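Local coordinates for protein L-methionine gamma-lyase (Fusobacterium nucleatum subsp. nucleatum, PDB 6LXU) that belongs to the Cys/Met metabolism family of pyridoxal-phosphate-dependent enzymes, with the cofactor covalently attached to the chain and four chains in the assembly, at residues T182-D187 / L201-V206; D105-D110 / T151-L156. All coordinates share one frame; numbering follows the deposited sequence.

Contact 1 (T182-D187 / L201-V206)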
ATOM      1  N   THR A 182     -17.594  34.413  18.051  1.00 11.45           N
ATOM      2  CA  THR A 182     -18.126  33.054  17.893  1.00 10.69           C
ATOM      3  C   THR A 182     -17.830  32.466  16.513  1.00  9.92           C
ATOM      4  O   THR A 182     -18.106  33.091  15.481  1.00 10.46           O
ATOM      5  CB  THR A 182     -19.637  33.028  18.138  1.00 10.56           C
ATOM      6  OG1 THR A 182     -19.932  33.589  19.427  1.00 10.89           O
ATOM      7  CG2 THR A 182     -20.204  31.607  18.058  1.00 10.50           C
ATOM      8  N   LEU A 183     -17.291  31.243  16.503  1.00  9.12           N
ATOM      9  CA  LEU A 183     -17.084  30.482  15.267  1.00  8.89           C
ATOM     10  C   LEU A 183     -18.180  29.452  15.100  1.00  8.49           C
ATOM     11  O   LEU A 183     -18.566  28.791  16.062  1.00  9.01           O
ATOM     12  CB  LEU A 183     -15.739  29.768  15.311  1.00  9.35           C
ATOM     13  CG  LEU A 183     -14.510  30.672  15.342  1.00 10.13           C
ATOM     14  CD1 LEU A 183     -13.275  29.858  15.704  1.00 10.42           C
ATOM     15  CD2 LEU A 183     -14.326  31.393  14.016  1.00 11.11           C
ATOM     16  N   VAL A 184     -18.659  29.304  13.867  1.00  7.77           N
ATOM     17  CA  VAL A 184     -19.637  28.298  13.522  1.00  7.57           C
ATOM     18  C   VAL A 184     -18.909  27.149  12.819  1.00  7.27           C
ATOM     19  O   VAL A 184     -18.223  27.365  11.819  1.00  7.00           O
ATOM     20  CB  VAL A 184     -20.760  28.864  12.623  1.00  7.99           C
ATOM     21  CG1 VAL A 184     -21.793  27.782  12.327  1.00  8.51           C
ATOM     22  CG2 VAL A 184     -21.438  30.057  13.284  1.00  8.23           C
ATOM     23  N   ILE A 185     -19.085  25.941  13.370  1.00  6.99           N
ATOM     24  CA  ILE A 185     -18.429  24.726  12.867  1.00  7.20           C
ATOM     25  C   ILE A 185     -19.534  23.773  12.471  1.00  7.00           C
ATOM     26  O   ILE A 185     -20.438  23.528  13.262  1.00  7.23           O
ATOM     27  CB  ILE A 185     -17.520  24.086  13.944  1.00  7.76           C
ATOM     28  CG1 ILE A 185     -16.498  25.111  14.441  1.00  8.43           C
ATOM     29  CG2 ILE A 185     -16.848  22.837  13.392  1.00  7.86           C
ATOM     30  CD1 ILE A 185     -15.614  24.636  15.569  1.00  8.77           C
ATOM     31  N   VAL A 186     -19.458  23.219  11.257  1.00  6.69           N
ATOM     32  CA  VAL A 186     -20.458  22.269  10.773  1.00  6.47           C
ATOM     33  C   VAL A 186     -19.803  20.963  10.354  1.00  6.05           C
ATOM     34  O   VAL A 186     -18.865  20.961   9.562  1.00  6.24           O
ATOM     35  CB  VAL A 186     -21.257  22.844   9.589  1.00  6.87           C
ATOM     36  CG1 VAL A 186     -22.185  21.806   8.976  1.00  7.12           C
ATOM     37  CG2 VAL A 186     -22.046  24.042  10.062  1.00  7.08           C
ATOM     38  N   ASP A 187     -20.359  19.873  10.857  1.00  5.78           N
ATOM     39  CA  ASP A 187     -20.016  18.523  10.399  1.00  5.69           C
ATOM     40  C   ASP A 187     -20.883  18.214   9.186  1.00  5.53           C
ATOM     41  O   ASP A 187     -22.073  17.959   9.314  1.00  5.79           O
ATOM     42  CB  ASP A 187     -20.225  17.542  11.553  1.00  5.89           C
ATOM     43  CG  ASP A 187     -19.879  16.108  11.202  1.00  6.15           C
ATOM     44  OD1 ASP A 187     -19.790  15.791   9.996  1.00  6.43           O
ATOM     45  OD2 ASP A 187     -19.726  15.296  12.151  1.00  6.28           O
ATOM     46  N   LEU A 201     -22.892  29.547   3.168  1.00 10.42           N
ATOM     47  CA  LEU A 201     -24.010  29.984   3.999  1.00 10.50           C
ATOM     48  C   LEU A 201     -23.562  30.795   5.213  1.00 10.23           C
ATOM     49  O   LEU A 201     -24.386  31.133   6.051  1.00 11.03           O
ATOM     50  CB  LEU A 201     -24.825  28.763   4.443  1.00 10.78           C
ATOM     51  CG  LEU A 201     -25.296  27.878   3.283  1.00 11.39           C
ATOM     52  CD1 LEU A 201     -26.019  26.661   3.832  1.00 11.82           C
ATOM     53  CD2 LEU A 201     -26.190  28.621   2.301  1.00 11.94           C
ATOM     54  N   GLY A 202     -22.273  31.100   5.305  1.00  9.75           N
ATOM     55  CA  GLY A 202     -21.722  31.898   6.405  1.00  9.89           C
ATOM     56  C   GLY A 202     -21.050  31.107   7.513  1.00  9.26           C
ATOM     57  O   GLY A 202     -20.616  31.693   8.489  1.00 10.55           O
ATOM     58  N   VAL A 203     -20.940  29.784   7.371  1.00  8.50           N
ATOM     59  CA  VAL A 203     -20.254  28.954   8.372  1.00  8.23           C
ATOM     60  C   VAL A 203     -18.753  29.246   8.314  1.00  7.84           C
ATOM     61  O   VAL A 203     -18.218  29.549   7.264  1.00  8.55           O
ATOM     62  CB  VAL A 203     -20.579  27.475   8.088  1.00  8.43           C
ATOM     63  CG1 VAL A 203     -19.706  26.506   8.877  1.00  8.54           C
ATOM     64  CG2 VAL A 203     -22.059  27.232   8.338  1.00  8.52           C
ATOM     65  N   ASP A 204     -18.068  29.169   9.459  1.00  7.68           N
ATOM     66  CA  ASP A 204     -16.637  29.442   9.495  1.00  7.55           C
ATOM     67  C   ASP A 204     -15.753  28.231   9.169  1.00  6.96           C
ATOM     68  O   ASP A 204     -14.742  28.391   8.517  1.00  7.16           O
ATOM     69  CB  ASP A 204     -16.246  29.973  10.862  1.00  7.97           C
ATOM     70  CG  ASP A 204     -16.932  31.278  11.180  1.00  8.47           C
ATOM     71  OD1 ASP A 204     -16.545  32.303  10.581  1.00 10.61           O
ATOM     72  OD2 ASP A 204     -17.864  31.272  11.992  1.00  8.60           O
ATOM     73  N   ILE A 205     -16.126  27.048   9.684  1.00  6.66           N
ATOM     74  CA  ILE A 205     -15.288  25.844   9.543  1.00  6.52           C
ATOM     75  C   ILE A 205     -16.192  24.675   9.195  1.00  6.40           C
ATOM     76  O   ILE A 205     -17.213  24.473   9.839  1.00  6.45           O
ATOM     77  CB  ILE A 205     -14.534  25.518  10.857  1.00  6.79           C
ATOM     78  CG1 ILE A 205     -13.705  26.717  11.347  1.00  7.04           C
ATOM     79  CG2 ILE A 205     -13.669  24.268  10.674  1.00  6.76           C
ATOM     80  CD1 ILE A 205     -13.147  26.549  12.747  1.00  7.35           C
ATOM     81  N   VAL A 206     -15.786  23.894   8.189  1.00  6.35           N
ATOM     82  CA  VAL A 206     -16.449  22.648   7.842  1.00  6.48           C
ATOM     83  C   VAL A 206     -15.538  21.496   8.227  1.00  6.11           C
ATOM     84  O   VAL A 206     -14.336  21.532   7.950  1.00  6.09           O
ATOM     85  CB  VAL A 206     -16.776  22.577   6.338  1.00  7.29           C
ATOM     86  CG1 VAL A 206     -17.163  21.165   5.903  1.00  7.78           C
ATOM     87  CG2 VAL A 206     -17.888  23.557   6.017  1.00  7.91           C
TER

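Contact 2 (D105-D110 / T151-L156)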
ATOM      1  N   ASP A 105     -14.215  29.095  27.982  1.00 10.97           N
ATOM      2  CA  ASP A 105     -15.056  29.303  26.812  1.00 10.66           C
ATOM      3  C   ASP A 105     -16.335  28.503  26.961  1.00 10.30           C
ATOM      4  O   ASP A 105     -16.433  27.559  27.747  1.00 11.25           O
ATOM      5  CB  ASP A 105     -14.367  28.849  25.513  1.00 10.72           C
ATOM      6  CG  ASP A 105     -13.296  29.784  25.025  1.00 11.06           C
ATOM      7  OD1 ASP A 105     -13.189  30.920  25.551  1.00 12.45           O
ATOM      8  OD2 ASP A 105     -12.574  29.407  24.074  1.00 10.82           O
ATOM      9  N   HIS A 106     -17.307  28.873  26.127  1.00 10.21           N
ATOM     10  CA  HIS A 106     -18.610  28.239  26.063  1.00  9.94           C
ATOM     11  C   HIS A 106     -18.907  27.757  24.628  1.00  9.38           C
ATOM     12  O   HIS A 106     -18.475  28.368  23.645  1.00  9.48           O
ATOM     13  CB  HIS A 106     -19.671  29.233  26.576  1.00 10.34           C
ATOM     14  CG  HIS A 106     -21.089  28.758  26.500  1.00 10.49           C
ATOM     15  ND1 HIS A 106     -22.019  29.358  25.674  1.00 10.96           N
ATOM     16  CD2 HIS A 106     -21.758  27.795  27.178  1.00 11.08           C
ATOM     17  CE1 HIS A 106     -23.187  28.770  25.833  1.00 11.08           C
ATOM     18  NE2 HIS A 106     -23.065  27.829  26.750  1.00 11.18           N
ATOM     19  N   VAL A 107     -19.649  26.658  24.558  1.00  9.39           N
ATOM     20  CA  VAL A 107     -20.060  26.031  23.299  1.00  9.32           C
ATOM     21  C   VAL A 107     -21.569  25.840  23.337  1.00  9.25           C
ATOM     22  O   VAL A 107     -22.109  25.376  24.343  1.00  9.78           O
ATOM     23  CB  VAL A 107     -19.387  24.648  23.113  1.00  9.42           C
ATOM     24  CG1 VAL A 107     -19.912  23.935  21.866  1.00  9.41           C
ATOM     25  CG2 VAL A 107     -17.875  24.797  23.079  1.00  9.66           C
ATOM     26  N   VAL A 108     -22.235  26.206  22.237  1.00  9.53           N
ATOM     27  CA  VAL A 108     -23.630  25.870  22.013  1.00  9.59           C
ATOM     28  C   VAL A 108     -23.696  24.813  20.928  1.00  9.29           C
ATOM     29  O   VAL A 108     -23.125  25.005  19.845  1.00  9.32           O
ATOM     30  CB  VAL A 108     -24.469  27.092  21.586  1.00 10.06           C
ATOM     31  CG1 VAL A 108     -25.904  26.698  21.244  1.00 10.58           C
ATOM     32  CG2 VAL A 108     -24.446  28.155  22.672  1.00 10.40           C
ATOM     33  N   THR A 109     -24.393  23.727  21.194  1.00  9.49           N
ATOM     34  CA  THR A 109     -24.532  22.660  20.206  1.00  9.63           C
ATOM     35  C   THR A 109     -25.843  21.907  20.423  1.00 10.27           C
ATOM     36  O   THR A 109     -26.687  22.322  21.238  1.00 10.29           O
ATOM     37  CB  THR A 109     -23.277  21.750  20.193  1.00  9.53           C
ATOM     38  OG1 THR A 109     -23.313  20.913  19.031  1.00  9.42           O
ATOM     39  CG2 THR A 109     -23.194  20.877  21.436  1.00  9.55           C
ATOM     40  N   ASP A 110     -26.044  20.833  19.670  1.00 11.28           N
ATOM     41  CA  ASP A 110     -27.286  20.076  19.706  1.00 12.47           C
ATOM     42  C   ASP A 110     -27.086  18.801  20.512  1.00 13.94           C
ATOM     43  O   ASP A 110     -25.979  18.289  20.597  1.00 14.72           O
ATOM     44  CB  ASP A 110     -27.715  19.752  18.271  1.00 12.71           C
ATOM     45  CG  ASP A 110     -29.206  19.497  18.148  1.00 12.78           C
ATOM     46  OD1 ASP A 110     -29.667  18.421  18.599  1.00 14.47           O
ATOM     47  OD2 ASP A 110     -29.917  20.361  17.602  1.00 12.17           O
ATOM     48  N   THR A 151     -19.392  32.562  24.461  1.00 10.73           N
ATOM     49  CA  THR A 151     -19.634  31.516  23.453  1.00 10.34           C
ATOM     50  C   THR A 151     -18.610  31.640  22.350  1.00 10.08           C
ATOM     51  O   THR A 151     -18.561  32.628  21.624  1.00 10.79           O
ATOM     52  CB  THR A 151     -21.052  31.585  22.889  1.00 10.50           C
ATOM     53  OG1 THR A 151     -21.972  31.515  23.978  1.00 11.09           O
ATOM     54  CG2 THR A 151     -21.312  30.415  21.916  1.00 10.50           C
ATOM     55  N   ARG A 152     -17.747  30.630  22.251  1.00  9.52           N
ATOM     56  CA  ARG A 152     -16.690  30.617  21.252  1.00  9.22           C
ATOM     57  C   ARG A 152     -17.049  29.777  20.017  1.00  8.59           C
ATOM     58  O   ARG A 152     -16.528  30.035  18.946  1.00  8.80           O
ATOM     59  CB  ARG A 152     -15.398  30.102  21.901  1.00  9.50           C
ATOM     60  CG  ARG A 152     -14.197  29.957  20.996  1.00  9.84           C
ATOM     61  CD  ARG A 152     -13.813  31.233  20.272  1.00 10.28           C
ATOM     62  NE  ARG A 152     -12.532  31.095  19.587  1.00 10.60           N
ATOM     63  CZ  ARG A 152     -12.116  31.847  18.569  1.00 11.38           C
ATOM     64  NH1 ARG A 152     -12.893  32.824  18.082  1.00 12.33           N
ATOM     65  NH2 ARG A 152     -10.922  31.644  18.040  1.00 12.09           N
ATOM     66  N   VAL A 153     -17.881  28.760  20.207  1.00  8.11           N
ATOM     67  CA  VAL A 153     -18.249  27.846  19.126  1.00  7.96           C
ATOM     68  C   VAL A 153     -19.737  27.561  19.181  1.00  7.82           C
ATOM     69  O   VAL A 153     -20.300  27.270  20.234  1.00  8.36           O
ATOM     70  CB  VAL A 153     -17.479  26.501  19.231  1.00  8.15           C
ATOM     71  CG1 VAL A 153     -18.077  25.427  18.320  1.00  8.16           C
ATOM     72  CG2 VAL A 153     -16.009  26.702  18.927  1.00  8.32           C
ATOM     73  N   VAL A 154     -20.359  27.630  18.003  1.00  7.86           N
ATOM     74  CA  VAL A 154     -21.657  27.026  17.760  1.00  7.84           C
ATOM     75  C   VAL A 154     -21.381  25.863  16.806  1.00  7.49           C
ATOM     76  O   VAL A 154     -20.869  26.085  15.714  1.00  7.49           O
ATOM     77  CB  VAL A 154     -22.678  28.039  17.189  1.00  8.21           C
ATOM     78  CG1 VAL A 154     -23.939  27.349  16.719  1.00  8.56           C
ATOM     79  CG2 VAL A 154     -23.000  29.082  18.247  1.00  8.47           C
ATOM     80  N   TYR A 155     -21.660  24.642  17.254  1.00  7.30           N
ATOM     81  CA  TYR A 155     -21.297  23.424  16.520  1.00  7.16           C
ATOM     82  C   TYR A 155     -22.566  22.759  16.038  1.00  7.49           C
ATOM     83  O   TYR A 155     -23.454  22.480  16.841  1.00  7.88           O
ATOM     84  CB  TYR A 155     -20.495  22.494  17.430  1.00  6.93           C
ATOM     85  CG  TYR A 155     -19.961  21.275  16.718  1.00  6.79           C
ATOM     86  CD1 TYR A 155     -20.766  20.189  16.483  1.00  6.89           C
ATOM     87  CD2 TYR A 155     -18.652  21.229  16.260  1.00  6.93           C
ATOM     88  CE1 TYR A 155     -20.300  19.069  15.795  1.00  6.90           C
ATOM     89  CE2 TYR A 155     -18.156  20.113  15.593  1.00  6.90           C
ATOM     90  CZ  TYR A 155     -18.985  19.035  15.359  1.00  6.74           C
ATOM     91  OH  TYR A 155     -18.471  17.925  14.700  1.00  6.89           O
ATOM     92  N   LEU A 156     -22.652  22.519  14.723  1.00  7.59           N
ATOM     93  CA  LEU A 156     -23.886  22.047  14.098  1.00  7.66           C
ATOM     94  C   LEU A 156     -23.646  20.833  13.218  1.00  7.69           C
ATOM     95  O   LEU A 156     -22.539  20.623  12.705  1.00  7.63           O
ATOM     96  CB  LEU A 156     -24.510  23.150  13.237  1.00  7.74           C
ATOM     97  CG  LEU A 156     -24.721  24.495  13.940  1.00  7.99           C
ATOM     98  CD1 LEU A 156     -25.084  25.569  12.937  1.00  8.16           C
ATOM     99  CD2 LEU A 156     -25.774  24.386  15.025  1.00  8.22           C
TER

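Contact 1 (T182-D187 / L201-V206)
Two successive amides grip the carbonyl oxygen of Val184: Asp204 N reaches Val184 O at 3.0 Å through a bent bond (133° at the hydrogen), and Ile205 N meets the same oxygen nearly in line with the carbonyl. Here the parallel strands of a beta-alpha-beta unit, strand 183-187, helix 192-195 and strand 205-209, come together in the large sheet of this PLP-dependent enzyme. The ladder continues with Val186 N bonded to Ile205 O at 2.9 Å, which sets Ile185 beside Ile205 and Val186 beside Val206.

Just ahead of its strand, Asp204 illustrates how a side chain can extend such a ladder. With CG anti to the carbonyl carbon, beside the backbone N (chi1 -62°), Asp204 OD2 is brought against the partner strand, where Val184 N gives it a nearly straight 2.8 Å bond on the anti lone pair. His177 also hydrogen-bonds OD2 and Arg228 forms a salt bridge with OD1, partners that probably favour the charged form of this buried group.

Packed against helix 169-176, Val203 crosses both Val184 and Val186 at about a right angle, its CG1 lying 3.6 Å from Val186 CG2. On the other face, against helix 89-100, the two isoleucines lie side by side and point the same way, with Ile205 CD1 4.0 Å from Ile185 CG1.

Contact 2 (D105-D110 / T151-L156)
His106 pairs with Thr151 but Val107 with Val153, so a beta bulge interrupts the register of two parallel strands whose directions differ by 23°. At the bulge Arg152 N donates to His106 O (2.8 Å); beyond it Val108 bonds through its N to Val153 O and through its O to Tyr155 N.

Holding CG anti to the backbone N (chi1 177°), His106 lies alongside Thr151, and the ring takes Thr151 OG1 at its edge, 2.7 Å from His106 ND1; either could be the donor. Thr133 OG1 hydrogen-bonds His106 NE2, and with partners on both ring nitrogens the ring's rotation is probably fixed. Next along that face, Thr151 CG2 meets Val108 CG2 at 3.9 Å. The two strands belong to the parallel part of the enzyme's seven-stranded sheet, with strand 131-135 flanking 106-110.

Toward the far end, Thr109 OG1 gives its proton to Tyr155 O at 2.7 Å, arriving 42° out of the carbonyl plane, while also lying near the Tyr155 ring edge. Back at the start of the strands, Asp105 and Arg152 run side by side, but the carboxylate meets the arginine's methylenes, not its guanidinium: Asp105 OD2 lies 3.5 Å from Arg152 CG. Asp105 pairs instead with Lys102, and the guanidinium bonds Asn181 O and Val100 O.

How the contacts relate
Contact 2 closes before contact 1 opens along the chain, and their centres lie 11 Å apart in one mixed sheet. Strands 151-157 and 183-187 are neighbours there, giving a continuous run of parallel strands in the order 205-209, 183-187, 151-157, 106-110. Backbone bonds from Leu183 and Ile185 to Arg152, Val154 and Leu156 join the two contacts; Thr182 OG1, 2.8 Å from Thr151 O, probably adds a hydrogen bond at one end, and Tyr155 packs on Ile185 and Asp187 at the other. There Asp187 OD2 lies near N1 of the modified residue LLP at position 212, a polar pair whose bonding is not decided, consistent with this shared sheet carrying residues to the cofactor.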